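Local structure of ileal bile acid-binding protein (Danio rerio, 3ELX) at residues 7-12 with 41-46; 16-21 with 30-35; 48-53 with 66-71; 73-78 with 94-99; 112-117 with 129-134. The protein binds bile acids such as cholate, and probably fatty acids as its family does, and is thought to carry them through the cytoplasm. All blocks are in the same frame, centred on the assembly; numbering follows the deposited sequence.

Contact 1: 7-12 with 41-46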
# COMPACT_ATOMS: atom_id res chain seq x y z
N ASN A 7 -13.36 -0.56 4.37
CA ASN A 7 -14.15 -1.06 3.25
C ASN A 7 -14.40 -0.00 2.19
O ASN A 7 -14.77 1.13 2.50
CB ASN A 7 -15.51 -1.58 3.74
CG ASN A 7 -15.43 -2.99 4.28
OD1 ASN A 7 -15.65 -3.23 5.47
ND2 ASN A 7 -15.14 -3.94 3.41
N GLY A 8 -14.20 -0.40 0.94
CA GLY A 8 -14.63 0.42 -0.19
C GLY A 8 -13.62 0.54 -1.31
O GLY A 8 -12.61 -0.15 -1.32
N LYS A 9 -13.92 1.42 -2.26
CA LYS A 9 -12.98 1.77 -3.32
C LYS A 9 -12.47 3.19 -3.08
O LYS A 9 -13.26 4.11 -2.85
CB LYS A 9 -13.57 1.64 -4.73
CG LYS A 9 -13.66 0.20 -5.24
CD LYS A 9 -13.95 0.16 -6.73
CE LYS A 9 -14.03 -1.28 -7.23
NZ LYS A 9 -14.06 -1.32 -8.71
N TRP A 10 -11.15 3.31 -3.14
CA TRP A 10 -10.43 4.54 -2.82
C TRP A 10 -9.52 4.91 -3.97
O TRP A 10 -9.04 4.03 -4.68
CB TRP A 10 -9.54 4.30 -1.59
CG TRP A 10 -10.27 3.73 -0.38
CD1 TRP A 10 -10.58 2.41 -0.16
CD2 TRP A 10 -10.75 4.46 0.76
NE1 TRP A 10 -11.21 2.28 1.06
CE2 TRP A 10 -11.33 3.51 1.64
CE3 TRP A 10 -10.72 5.81 1.14
CZ2 TRP A 10 -11.90 3.88 2.87
CZ3 TRP A 10 -11.29 6.18 2.36
CH2 TRP A 10 -11.87 5.22 3.21
N GLU A 11 -9.27 6.20 -4.16
CA GLU A 11 -8.37 6.64 -5.23
C GLU A 11 -7.40 7.69 -4.74
O GLU A 11 -7.78 8.63 -4.02
CB GLU A 11 -9.18 7.20 -6.40
CG GLU A 11 -8.38 7.59 -7.63
CD GLU A 11 -9.28 8.25 -8.66
OE1 GLU A 11 -9.65 7.58 -9.66
OE2 GLU A 11 -9.64 9.43 -8.45
N THR A 12 -6.13 7.53 -5.11
CA THR A 12 -5.08 8.45 -4.67
C THR A 12 -5.48 9.89 -4.96
O THR A 12 -5.89 10.22 -6.07
CB THR A 12 -3.77 8.14 -5.38
OG1 THR A 12 -3.43 6.77 -5.14
CG2 THR A 12 -2.67 9.03 -4.85
N VAL A 41 -6.11 3.22 -7.74
CA VAL A 41 -7.36 2.83 -7.08
C VAL A 41 -7.15 1.58 -6.25
O VAL A 41 -6.54 0.60 -6.70
CB VAL A 41 -8.51 2.62 -8.08
CG1 VAL A 41 -9.75 2.05 -7.40
CG2 VAL A 41 -8.86 3.94 -8.75
N THR A 42 -7.63 1.65 -5.01
CA THR A 42 -7.53 0.55 -4.05
C THR A 42 -8.93 0.09 -3.71
O THR A 42 -9.79 0.90 -3.37
CB THR A 42 -6.83 1.02 -2.76
OG1 THR A 42 -5.50 1.44 -3.05
CG2 THR A 42 -6.76 -0.11 -1.75
N GLU A 43 -9.16 -1.21 -3.78
CA GLU A 43 -10.42 -1.79 -3.34
C GLU A 43 -10.14 -2.66 -2.12
O GLU A 43 -9.28 -3.55 -2.16
CB GLU A 43 -11.03 -2.63 -4.46
CG GLU A 43 -12.34 -3.27 -4.11
CD GLU A 43 -12.81 -4.22 -5.21
OE1 GLU A 43 -12.01 -4.55 -6.12
OE2 GLU A 43 -13.98 -4.63 -5.15
N ILE A 44 -10.88 -2.41 -1.04
CA ILE A 44 -10.68 -3.19 0.19
C ILE A 44 -11.99 -3.83 0.64
O ILE A 44 -13.04 -3.19 0.66
CB ILE A 44 -10.09 -2.35 1.34
CG1 ILE A 44 -8.83 -1.62 0.87
CG2 ILE A 44 -9.78 -3.25 2.57
CD1 ILE A 44 -8.46 -0.43 1.74
N VAL A 45 -11.92 -5.12 0.97
CA VAL A 45 -13.00 -5.80 1.67
C VAL A 45 -12.43 -6.24 3.02
O VAL A 45 -11.48 -7.04 3.07
CB VAL A 45 -13.58 -7.01 0.88
CG1 VAL A 45 -14.69 -7.67 1.68
CG2 VAL A 45 -14.12 -6.56 -0.48
N GLN A 46 -12.97 -5.66 4.09
CA GLN A 46 -12.51 -5.96 5.43
C GLN A 46 -13.65 -6.64 6.18
O GLN A 46 -14.72 -6.04 6.37
CB GLN A 46 -12.09 -4.69 6.16
CG GLN A 46 -11.71 -4.95 7.60
CD GLN A 46 -11.52 -3.70 8.44
OE1 GLN A 46 -11.04 -3.78 9.57
NE2 GLN A 46 -11.91 -2.54 7.91
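Trp10 and Thr42 form a hydrogen-bonded antiparallel pair in the ten-stranded barrel of the fatty-acid binding protein family, where strand 8-16 runs beside strand 41-47. The axes of the short segments 8-12 and 41-46 approach to 4.5 Å at 159° between their directions. Two reciprocal pairs of backbone bonds hold them: Gly8 N to Ile44 O (3.0 Å) with its return bond, and Trp10 N to Thr42 O (2.8 Å) with its own. The face bearing Trp10, Thr42 and Ile44 is the tight, buried one. Ile44 CD1 meets the five-membered part of the indole obliquely, 4.0 Å from Trp10 CD1, and the indole nitrogen is hydrogen-bonded to Phe6 O. Trp53 of strand 50-57 and Leu112 of strand 111-119 also pack on Ile44. The face of Lys9, Glu11, Val41 and Glu43 is looser and partly exposed. There Lys9 CE rests 3.8 Å from Glu43 CD, yet Lys9 NZ stays 4.6 Å from Glu43 OE1, which is hydrogen-bonded to Tyr56 OH; the charged atoms do not touch, so any attraction is probably modest. With CG anti to the backbone N (chi1 -175°), the extended Glu11 side chain lies against Val41, Glu11 CG coming 3.8 Å from Val41 CG2.

Contact 2: 16-21 with 30-35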
# COMPACT_ATOMS: atom_id res chain seq x y z
N GLU A 16 3.14 12.15 -1.51
CA GLU A 16 4.41 12.80 -1.18
C GLU A 16 5.52 11.77 -1.12
O GLU A 16 5.33 10.68 -0.58
CB GLU A 16 4.34 13.51 0.18
CG GLU A 16 3.47 14.75 0.23
CD GLU A 16 3.58 15.45 1.57
OE1 GLU A 16 4.54 16.24 1.76
OE2 GLU A 16 2.72 15.21 2.44
N GLY A 17 6.69 12.13 -1.65
CA GLY A 17 7.87 11.27 -1.60
C GLY A 17 7.96 10.16 -2.63
O GLY A 17 8.80 9.26 -2.51
N TYR A 18 7.11 10.22 -3.65
CA TYR A 18 7.03 9.17 -4.67
C TYR A 18 8.38 8.90 -5.35
O TYR A 18 8.83 7.75 -5.43
CB TYR A 18 5.95 9.54 -5.69
CG TYR A 18 5.93 8.72 -6.96
CD1 TYR A 18 5.34 7.46 -7.00
CD2 TYR A 18 6.45 9.24 -8.14
CE1 TYR A 18 5.31 6.72 -8.18
CE2 TYR A 18 6.42 8.52 -9.32
CZ TYR A 18 5.85 7.27 -9.34
OH TYR A 18 5.83 6.57 -10.52
N GLU A 19 9.03 9.95 -5.83
CA GLU A 19 10.28 9.77 -6.57
C GLU A 19 11.46 9.27 -5.71
O GLU A 19 12.08 8.27 -6.07
CB GLU A 19 10.63 11.01 -7.39
CG GLU A 19 9.54 11.30 -8.41
CD GLU A 19 9.90 12.36 -9.42
OE1 GLU A 19 11.10 12.71 -9.56
OE2 GLU A 19 8.96 12.83 -10.10
N PRO A 20 11.75 9.93 -4.57
CA PRO A 20 12.83 9.39 -3.73
C PRO A 20 12.58 7.96 -3.22
O PRO A 20 13.52 7.17 -3.15
CB PRO A 20 12.90 10.37 -2.55
CG PRO A 20 12.27 11.61 -3.05
CD PRO A 20 11.20 11.17 -4.00
N PHE A 21 11.33 7.64 -2.89
CA PHE A 21 11.01 6.30 -2.40
C PHE A 21 11.24 5.26 -3.51
O PHE A 21 11.89 4.25 -3.28
CB PHE A 21 9.58 6.21 -1.87
CG PHE A 21 9.18 4.81 -1.46
CD1 PHE A 21 9.48 4.33 -0.19
CD2 PHE A 21 8.50 3.98 -2.35
CE1 PHE A 21 9.13 3.04 0.17
CE2 PHE A 21 8.14 2.68 -1.98
CZ PHE A 21 8.46 2.21 -0.72
N ASP A 30 12.46 5.62 -15.85
CA ASP A 30 11.39 5.81 -16.83
C ASP A 30 10.04 5.31 -16.31
O ASP A 30 9.00 5.89 -16.61
CB ASP A 30 11.76 5.18 -18.18
CG ASP A 30 12.74 6.03 -18.98
OD1 ASP A 30 13.66 6.63 -18.38
OD2 ASP A 30 12.60 6.09 -20.22
N VAL A 31 10.07 4.24 -15.52
CA VAL A 31 8.86 3.70 -14.88
C VAL A 31 8.31 4.70 -13.85
O VAL A 31 7.10 4.89 -13.74
CB VAL A 31 9.12 2.33 -14.21
CG1 VAL A 31 7.85 1.78 -13.57
CG2 VAL A 31 9.67 1.33 -15.22
N ILE A 32 9.22 5.32 -13.09
CA ILE A 32 8.86 6.38 -12.15
C ILE A 32 8.21 7.54 -12.90
O ILE A 32 7.13 8.01 -12.52
CB ILE A 32 10.10 6.87 -11.35
CG1 ILE A 32 10.62 5.76 -10.44
CG2 ILE A 32 9.77 8.14 -10.56
CD1 ILE A 32 11.98 6.02 -9.83
N ALA A 33 8.86 7.97 -13.99
CA ALA A 33 8.38 9.08 -14.80
C ALA A 33 7.00 8.81 -15.40
O ALA A 33 6.13 9.68 -15.38
CB ALA A 33 9.39 9.40 -15.90
N LYS A 34 6.80 7.60 -15.92
CA LYS A 34 5.55 7.27 -16.60
C LYS A 34 4.37 7.15 -15.64
O LYS A 34 3.22 7.39 -16.03
CB LYS A 34 5.67 6.01 -17.46
CG LYS A 34 6.08 6.30 -18.91
CD LYS A 34 7.59 6.49 -19.02
CE LYS A 34 7.95 7.76 -19.76
NZ LYS A 34 9.36 8.14 -19.46
N GLY A 35 4.67 6.81 -14.38
CA GLY A 35 3.63 6.61 -13.38
C GLY A 35 3.41 7.75 -12.41
O GLY A 35 2.63 7.62 -11.46
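The helix-turn-helix lid typical of fatty-acid binding proteins is joined here: helix 18-24 meets helix 29-34 through Tyr18, Glu19, Ile32 and Gly35. Gly17 is the N-cap residue of the first helix, and Tyr18 directly follows it. The ring of Tyr18 is carried across to the second helix by a first torsion that sets CG opposite the backbone N (chi1 168°). Its hydroxyl then donates a hydrogen bond to the carbonyl of Ile32, with Tyr18 OH 2.8 Å from Ile32 O. The donor lies in the carbonyl plane at a C=O...O angle of 116°, which places it on a lone pair. The same carbonyl oxygen sits near the plane of the phenol at its edge, 3.3 Å from Tyr18 CE2. The CG2 methyl of Ile32 makes two apolar contacts: it is 3.6 Å from Tyr18 CE2 and 3.8 Å from Glu19 CG. Tyr18 OH also approaches the backbone of Gly35, 3.3 Å from Gly35 C, where the chain leaves the helix. Beyond the two segments, Ile32 packs on Cys22 and Tyr18 on Leu127 of strand 124-133. The Ile32 carbonyl also receives a weak bond from Gly35 N. The chemistry thus implies a directional side-chain-to-backbone link near the C-terminal end of helix 29-34, with methyl and methylene packing beside it.

Contact 3: 48-53 with 66-71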
# COMPACT_ATOMS: atom_id res chain seq x y z
N GLY A 48 -13.71 -8.01 9.69
CA GLY A 48 -12.94 -8.12 10.92
C GLY A 48 -11.44 -8.07 10.63
O GLY A 48 -10.94 -7.12 10.03
N ASP A 49 -10.75 -9.12 11.05
CA ASP A 49 -9.30 -9.24 10.85
C ASP A 49 -8.95 -9.74 9.45
O ASP A 49 -7.78 -9.76 9.06
CB ASP A 49 -8.70 -10.22 11.86
CG ASP A 49 -8.75 -9.70 13.28
OD1 ASP A 49 -8.66 -10.53 14.21
OD2 ASP A 49 -8.86 -8.47 13.46
N ASP A 50 -9.98 -10.14 8.70
CA ASP A 50 -9.80 -10.73 7.37
C ASP A 50 -9.89 -9.66 6.28
O ASP A 50 -10.96 -9.09 6.06
CB ASP A 50 -10.87 -11.82 7.19
CG ASP A 50 -10.79 -12.54 5.86
OD1 ASP A 50 -10.41 -11.93 4.85
OD2 ASP A 50 -11.16 -13.74 5.84
N PHE A 51 -8.78 -9.40 5.60
CA PHE A 51 -8.72 -8.38 4.55
C PHE A 51 -8.48 -8.97 3.17
O PHE A 51 -7.68 -9.90 3.03
CB PHE A 51 -7.57 -7.40 4.79
CG PHE A 51 -7.80 -6.43 5.90
CD1 PHE A 51 -7.62 -6.81 7.22
CD2 PHE A 51 -8.14 -5.10 5.62
CE1 PHE A 51 -7.80 -5.92 8.26
CE2 PHE A 51 -8.32 -4.18 6.66
CZ PHE A 51 -8.15 -4.59 7.98
N THR A 52 -9.14 -8.40 2.17
CA THR A 52 -8.78 -8.61 0.77
C THR A 52 -8.47 -7.23 0.22
O THR A 52 -9.35 -6.35 0.20
CB THR A 52 -9.92 -9.25 -0.04
OG1 THR A 52 -10.30 -10.48 0.57
CG2 THR A 52 -9.49 -9.50 -1.49
N TRP A 53 -7.24 -7.04 -0.23
CA TRP A 53 -6.73 -5.71 -0.54
C TRP A 53 -6.26 -5.71 -1.99
O TRP A 53 -5.29 -6.38 -2.32
CB TRP A 53 -5.56 -5.41 0.39
CG TRP A 53 -5.21 -3.97 0.50
CD1 TRP A 53 -4.66 -3.17 -0.46
CD2 TRP A 53 -5.37 -3.14 1.67
NE1 TRP A 53 -4.47 -1.89 0.03
CE2 TRP A 53 -4.90 -1.85 1.33
CE3 TRP A 53 -5.86 -3.37 2.96
CZ2 TRP A 53 -4.90 -0.80 2.24
CZ3 TRP A 53 -5.87 -2.31 3.87
CH2 TRP A 53 -5.40 -1.04 3.50
N LYS A 66 -4.50 -11.12 0.25
CA LYS A 66 -5.46 -11.61 1.22
C LYS A 66 -4.70 -12.00 2.47
O LYS A 66 -3.77 -12.83 2.42
CB LYS A 66 -6.24 -12.80 0.68
CG LYS A 66 -7.13 -12.44 -0.49
CD LYS A 66 -7.65 -13.67 -1.21
CE LYS A 66 -9.07 -14.03 -0.80
NZ LYS A 66 -9.19 -14.37 0.65
N PHE A 67 -5.05 -11.36 3.58
CA PHE A 67 -4.37 -11.63 4.84
C PHE A 67 -5.32 -11.56 6.01
O PHE A 67 -6.35 -10.89 5.93
CB PHE A 67 -3.18 -10.69 5.05
CG PHE A 67 -3.54 -9.23 5.04
CD1 PHE A 67 -3.47 -8.48 3.86
CD2 PHE A 67 -3.92 -8.58 6.22
CE1 PHE A 67 -3.80 -7.11 3.85
CE2 PHE A 67 -4.24 -7.21 6.22
CZ PHE A 67 -4.18 -6.47 5.04
N ILE A 68 -4.99 -12.28 7.07
CA ILE A 68 -5.71 -12.17 8.34
C ILE A 68 -4.74 -11.59 9.35
O ILE A 68 -3.66 -12.14 9.57
CB ILE A 68 -6.26 -13.54 8.82
CG1 ILE A 68 -7.26 -14.08 7.78
CG2 ILE A 68 -6.90 -13.41 10.21
CD1 ILE A 68 -7.62 -15.53 7.97
N VAL A 69 -5.12 -10.47 9.95
CA VAL A 69 -4.24 -9.83 10.94
C VAL A 69 -3.87 -10.84 12.03
O VAL A 69 -4.74 -11.55 12.55
CB VAL A 69 -4.89 -8.58 11.55
CG1 VAL A 69 -3.97 -7.94 12.61
CG2 VAL A 69 -5.22 -7.58 10.45
N GLY A 70 -2.58 -10.92 12.35
CA GLY A 70 -2.10 -11.83 13.40
C GLY A 70 -1.84 -13.26 12.98
O GLY A 70 -1.36 -14.07 13.79
N LYS A 71 -2.16 -13.60 11.74
CA LYS A 71 -1.97 -14.95 11.24
C LYS A 71 -1.07 -14.98 10.02
O LYS A 71 -1.18 -14.12 9.15
CB LYS A 71 -3.33 -15.56 10.88
CG LYS A 71 -3.99 -16.27 12.03
CD LYS A 71 -4.95 -15.39 12.80
CE LYS A 71 -6.00 -16.25 13.50
NZ LYS A 71 -5.41 -17.35 14.32
O HOH W 1 -6.88 -12.32 13.96
O HOH W 2 -8.43 -12.55 3.25
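The ring of Phe67 carries Phe51 CB over one face, 3.5 Å above its plane, and meets Trp53 CE3 at its edge. The methylene lies 3.8 Å from the Phe67 centroid, a CH-pi contact. The two phenyl planes are nearly parallel, 14° apart, but slid so far, with 5.1 Å between centroids, that the rings barely overlap. The torsions are consistent with this offset: Phe67 CG stands between its backbone N and carbonyl carbon (chi1 58°), folding the ring across toward the other strand, whereas Phe51 CG is anti to its carbonyl carbon. Farther along, Phe51 CE1 touches Val69 CG2 at 3.8 Å, and Trp53 CE3 comes 4.1 Å from Phe67 CZ. Leu94 of strand 93-97 touches Phe51, Trp53 and Val69, while Met75 packs on Phe67.

Beneath the rings the strands are joined by backbone bonds from Phe51 N to Phe67 O (2.9 Å), from Phe67 N to Phe51 O and from Val69 N to Asp49 O. On the face of Asp50, Thr52, Lys66 and Ile68, one water donates to Asp50 OD1 and to Phe51 O (2.8 Å), and accepts a weak bond from Lys66 NZ. A second water donates to Asp49 OD1 and Val69 O. A type II turn from Ile68 to Lys71 begins at the last bridged residue and redirects the chain. Pairing at 159° between strand directions, with aromatics on one face and polar or charged groups predominating on the other, is the pattern of a beta hairpin in a lipid-binding beta barrel, whose aromatic side faces the interior.

Contact 4: 73-78 with 94-99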
# COMPACT_ATOMS: atom_id res chain seq x y z
N SER A 73 0.09 -15.35 6.55
CA SER A 73 -0.70 -15.25 5.33
C SER A 73 0.19 -15.21 4.10
O SER A 73 1.22 -14.54 4.09
CB SER A 73 -1.55 -13.98 5.35
OG SER A 73 -2.44 -13.97 6.46
N ASP A 74 -0.22 -15.93 3.06
CA ASP A 74 0.45 -15.86 1.77
C ASP A 74 0.17 -14.50 1.14
O ASP A 74 -1.00 -14.11 0.99
CB ASP A 74 -0.06 -16.97 0.85
CG ASP A 74 0.35 -18.36 1.31
OD1 ASP A 74 1.46 -18.51 1.86
OD2 ASP A 74 -0.44 -19.31 1.12
N MET A 75 1.23 -13.78 0.79
CA MET A 75 1.10 -12.46 0.16
C MET A 75 2.03 -12.31 -1.03
O MET A 75 2.86 -13.18 -1.31
CB MET A 75 1.33 -11.35 1.20
CG MET A 75 0.14 -11.17 2.16
SD MET A 75 0.47 -10.02 3.51
CE MET A 75 1.45 -10.99 4.59
N GLU A 76 1.87 -11.20 -1.76
CA GLU A 76 2.70 -10.92 -2.93
C GLU A 76 3.09 -9.45 -2.92
O GLU A 76 2.34 -8.58 -2.45
CB GLU A 76 1.94 -11.26 -4.24
CG GLU A 76 2.79 -11.22 -5.51
CD GLU A 76 1.97 -10.96 -6.78
OE1 GLU A 76 1.59 -9.78 -7.04
OE2 GLU A 76 1.72 -11.92 -7.54
N THR A 77 4.28 -9.16 -3.42
CA THR A 77 4.72 -7.78 -3.58
C THR A 77 4.15 -7.24 -4.88
O THR A 77 3.71 -8.00 -5.75
CB THR A 77 6.25 -7.69 -3.64
OG1 THR A 77 6.72 -8.34 -4.82
CG2 THR A 77 6.88 -8.33 -2.41
N VAL A 78 4.17 -5.92 -5.02
CA VAL A 78 3.77 -5.26 -6.27
C VAL A 78 4.58 -5.80 -7.46
O VAL A 78 4.06 -5.96 -8.57
CB VAL A 78 3.94 -3.72 -6.15
CG1 VAL A 78 3.57 -3.03 -7.44
CG2 VAL A 78 3.11 -3.17 -4.99
N LEU A 94 -2.66 -0.61 10.36
CA LEU A 94 -2.04 -1.87 9.92
C LEU A 94 -0.57 -1.66 9.66
O LEU A 94 -0.17 -0.62 9.14
CB LEU A 94 -2.68 -2.33 8.61
CG LEU A 94 -4.12 -2.82 8.67
CD1 LEU A 94 -4.66 -2.98 7.27
CD2 LEU A 94 -4.21 -4.14 9.42
N THR A 95 0.25 -2.65 10.03
CA THR A 95 1.65 -2.66 9.63
C THR A 95 1.92 -3.94 8.86
O THR A 95 1.72 -5.05 9.38
CB THR A 95 2.62 -2.55 10.84
OG1 THR A 95 2.43 -1.30 11.50
CG2 THR A 95 4.08 -2.64 10.37
N ILE A 96 2.36 -3.78 7.62
CA ILE A 96 2.76 -4.90 6.79
C ILE A 96 4.25 -4.76 6.57
O ILE A 96 4.73 -3.73 6.07
CB ILE A 96 2.06 -4.90 5.42
CG1 ILE A 96 0.53 -4.81 5.60
CG2 ILE A 96 2.47 -6.15 4.62
CD1 ILE A 96 -0.24 -4.76 4.28
N SER A 97 4.98 -5.80 6.97
CA SER A 97 6.42 -5.81 6.83
C SER A 97 6.78 -6.48 5.51
O SER A 97 6.97 -7.70 5.43
CB SER A 97 7.07 -6.49 8.04
OG SER A 97 6.66 -5.84 9.24
N PHE A 98 6.86 -5.67 4.45
CA PHE A 98 7.25 -6.19 3.14
C PHE A 98 8.76 -6.45 3.05
O PHE A 98 9.54 -5.91 3.83
CB PHE A 98 6.87 -5.20 2.03
CG PHE A 98 5.41 -5.17 1.69
CD1 PHE A 98 4.87 -6.09 0.80
CD2 PHE A 98 4.58 -4.19 2.22
CE1 PHE A 98 3.52 -6.04 0.46
CE2 PHE A 98 3.23 -4.13 1.88
CZ PHE A 98 2.70 -5.07 1.00
N PRO A 99 9.19 -7.27 2.07
CA PRO A 99 10.62 -7.46 1.88
C PRO A 99 11.45 -6.17 1.80
O PRO A 99 12.50 -6.06 2.45
CB PRO A 99 10.68 -8.22 0.56
CG PRO A 99 9.47 -9.08 0.63
CD PRO A 99 8.41 -8.12 1.16
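Thr77 and Pro99 meet at one end of the beta barrel of the fatty-acid binding protein fold, where the chain leaves strand 73-76 and strand 93-97. The two strands are not paired: strand 82-90 stands between them in the sheet, no hydrogen bond crosses the contact, and the closest CA atoms, those of Thr77 and Phe98, are 7.4 Å apart. Side chains and one backbone carbonyl make the contact, from the strand ends and the residues just after them.

Apolar packing comes first. Thr77 CG2 lies 3.9 Å from Pro99 CD and 4.1 Å from Pro99 CG, so a single methyl rests against one side of the pyrrolidine. The torsion of Thr77 (chi1 66°) turns OG1 away to a hydrogen bond with Lys81 N and leaves CG2 as the branch facing the proline. Deeper inside, Met75 SD approaches Ile96 CG2 at 4.5 Å, a loose contact, both side chains leaving the backbone toward the other segment.

The aromatic group is Phe98. One face of its ring is covered by Ile96 CG2 from its own segment, 3.5 Å above the plane and offset toward the rim. The ring also stacks with Tyr101, a residue that contacts two of the cholates seen bound to this protein. Val78 and Leu94, one in each segment, contact cholate as well, although no bile acid occupies this model; the contact thus lies among residues of the ligand-binding region.

Ring-to-backbone contact closes the account: the carbonyl of Glu76 sits near the plane of the phenyl at its edge, with Glu76 O 4.0 Å from Phe98 CE1.

Contact 5: 112-117 with 129-134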
# COMPACT_ATOMS: atom_id res chain seq x y z
N LEU A 112 -7.95 7.23 3.33
CA LEU A 112 -7.01 6.10 3.45
C LEU A 112 -5.60 6.65 3.34
O LEU A 112 -5.22 7.18 2.31
CB LEU A 112 -7.28 5.07 2.35
CG LEU A 112 -6.35 3.86 2.26
CD1 LEU A 112 -6.50 2.99 3.47
CD2 LEU A 112 -6.61 3.06 0.98
N VAL A 113 -4.82 6.52 4.42
CA VAL A 113 -3.46 7.05 4.43
C VAL A 113 -2.46 5.92 4.53
O VAL A 113 -2.45 5.17 5.51
CB VAL A 113 -3.24 8.02 5.61
CG1 VAL A 113 -1.83 8.61 5.53
CG2 VAL A 113 -4.29 9.15 5.58
N GLU A 114 -1.62 5.80 3.50
CA GLU A 114 -0.70 4.69 3.36
C GLU A 114 0.73 5.21 3.35
O GLU A 114 1.08 6.03 2.51
CB GLU A 114 -0.98 3.93 2.07
CG GLU A 114 -2.35 3.29 2.05
CD GLU A 114 -2.64 2.60 0.74
OE1 GLU A 114 -2.21 1.43 0.58
OE2 GLU A 114 -3.28 3.22 -0.13
N THR A 115 1.53 4.75 4.31
CA THR A 115 2.90 5.24 4.45
C THR A 115 3.88 4.08 4.21
O THR A 115 3.84 3.07 4.93
CB THR A 115 3.13 5.83 5.85
OG1 THR A 115 2.19 6.88 6.10
CG2 THR A 115 4.56 6.37 5.99
N SER A 116 4.76 4.24 3.22
CA SER A 116 5.79 3.25 2.93
C SER A 116 7.15 3.83 3.35
O SER A 116 7.52 4.92 2.93
CB SER A 116 5.81 2.90 1.43
OG SER A 116 4.52 2.60 0.93
N THR A 117 7.87 3.08 4.18
CA THR A 117 9.11 3.58 4.76
C THR A 117 10.25 2.64 4.37
O THR A 117 10.24 1.46 4.71
CB THR A 117 8.98 3.65 6.28
OG1 THR A 117 7.86 4.49 6.60
CG2 THR A 117 10.25 4.20 6.93
N ARG A 129 0.83 8.18 0.71
CA ARG A 129 -0.28 8.28 -0.24
C ARG A 129 -1.57 8.46 0.52
O ARG A 129 -1.84 7.74 1.48
CB ARG A 129 -0.37 7.01 -1.08
CG ARG A 129 0.80 6.78 -2.03
CD ARG A 129 0.55 5.60 -3.00
NE ARG A 129 -0.85 5.52 -3.39
CZ ARG A 129 -1.72 4.63 -2.91
NH1 ARG A 129 -1.34 3.71 -2.03
NH2 ARG A 129 -2.98 4.65 -3.32
N THR A 130 -2.39 9.42 0.10
CA THR A 130 -3.67 9.67 0.73
C THR A 130 -4.74 9.50 -0.34
O THR A 130 -4.66 10.13 -1.38
CB THR A 130 -3.74 11.10 1.30
OG1 THR A 130 -2.71 11.27 2.28
CG2 THR A 130 -5.10 11.36 1.94
N SER A 131 -5.71 8.63 -0.07
CA SER A 131 -6.77 8.31 -1.03
C SER A 131 -8.13 8.68 -0.47
O SER A 131 -8.37 8.53 0.73
CB SER A 131 -6.76 6.81 -1.36
OG SER A 131 -5.52 6.38 -1.91
N LYS A 132 -9.01 9.15 -1.35
CA LYS A 132 -10.39 9.46 -1.00
C LYS A 132 -11.32 8.35 -1.49
O LYS A 132 -11.02 7.65 -2.46
CB LYS A 132 -10.82 10.81 -1.60
CG LYS A 132 -10.80 10.86 -3.12
CD LYS A 132 -11.30 12.21 -3.64
CE LYS A 132 -11.36 12.18 -5.17
NZ LYS A 132 -11.65 13.52 -5.76
N LYS A 133 -12.45 8.20 -0.82
CA LYS A 133 -13.46 7.24 -1.25
C LYS A 133 -14.07 7.72 -2.56
O LYS A 133 -14.46 8.89 -2.69
CB LYS A 133 -14.53 7.13 -0.18
CG LYS A 133 -15.52 6.02 -0.40
CD LYS A 133 -16.43 5.87 0.81
CE LYS A 133 -15.65 5.58 2.08
NZ LYS A 133 -15.27 4.15 2.17
N VAL A 134 -14.15 6.83 -3.55
CA VAL A 134 -14.71 7.22 -4.85
C VAL A 134 -15.99 6.48 -5.19
O VAL A 134 -16.60 6.73 -6.21
CB VAL A 134 -13.70 7.11 -6.01
CG1 VAL A 134 -12.59 8.16 -5.85
CG2 VAL A 134 -13.13 5.69 -6.10
O HOH W 3 -3.87 5.82 0.03
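Leu112 pairs with Ser131 and Glu114 with Arg129 as hydrogen-bonded antiparallel pairs, the axes of the two strand segments approaching to 4.7 Å with 160° between their directions. Each pair exchanges two backbone bonds; Arg129 N to Glu114 O, at 2.8 Å, is nearly straight. On the buried face the side chains of Glu114 and Arg129 run side by side and form a salt bridge, Arg129 NH1 to Glu114 OE2 at 2.8 Å. Its hydrogen bond is weak, bent to 129°, consistent with carboxylate and guanidinium planes 75° apart and not with a coplanar two-pronged pairing. A bend in the Arg129 chain at its third torsion turns the guanidinium so that NH1 reaches Glu114 OE2. A water lies above one guanidinium face, 2.6 Å from Ser131 OG and 2.7 Å from Glu114 OE2, so OE2 has two partners, Arg129 NH1 and the water, which would probably favour the ionised form. Arg129 NH2 is hydrogen-bonded to Thr12 OG1. This hairpin of strands 111-119 and 124-133 is flanked by strand 102-108, whose Gln103 and Thr105 touch Glu114, and by strand 8-16; Thr42 of strand 41-47 packs on both Glu114 and Arg129.

In the fold
From the N terminus, strand 8-16 enters the sheet and contact 1 closes the first long loop by pairing it with strand 41-47. Contact 2 falls within that loop and joins the two lid helices, its centre about 22 Å from that of contact 1. The remaining contacts follow in series, without crossing: contact 3 closes the hairpin of strands 50-57 and 61-68, contact 4 bridges the ends of strands 73-76 and 93-97 across strand 82-90, and contact 5 closes the last hairpin. Strand 124-133 then returns beside strand 8-16, linking contacts 5 and 1. Phe21 of contact 2 packs on Ser116 of contact 5, seating the lid against the barrel.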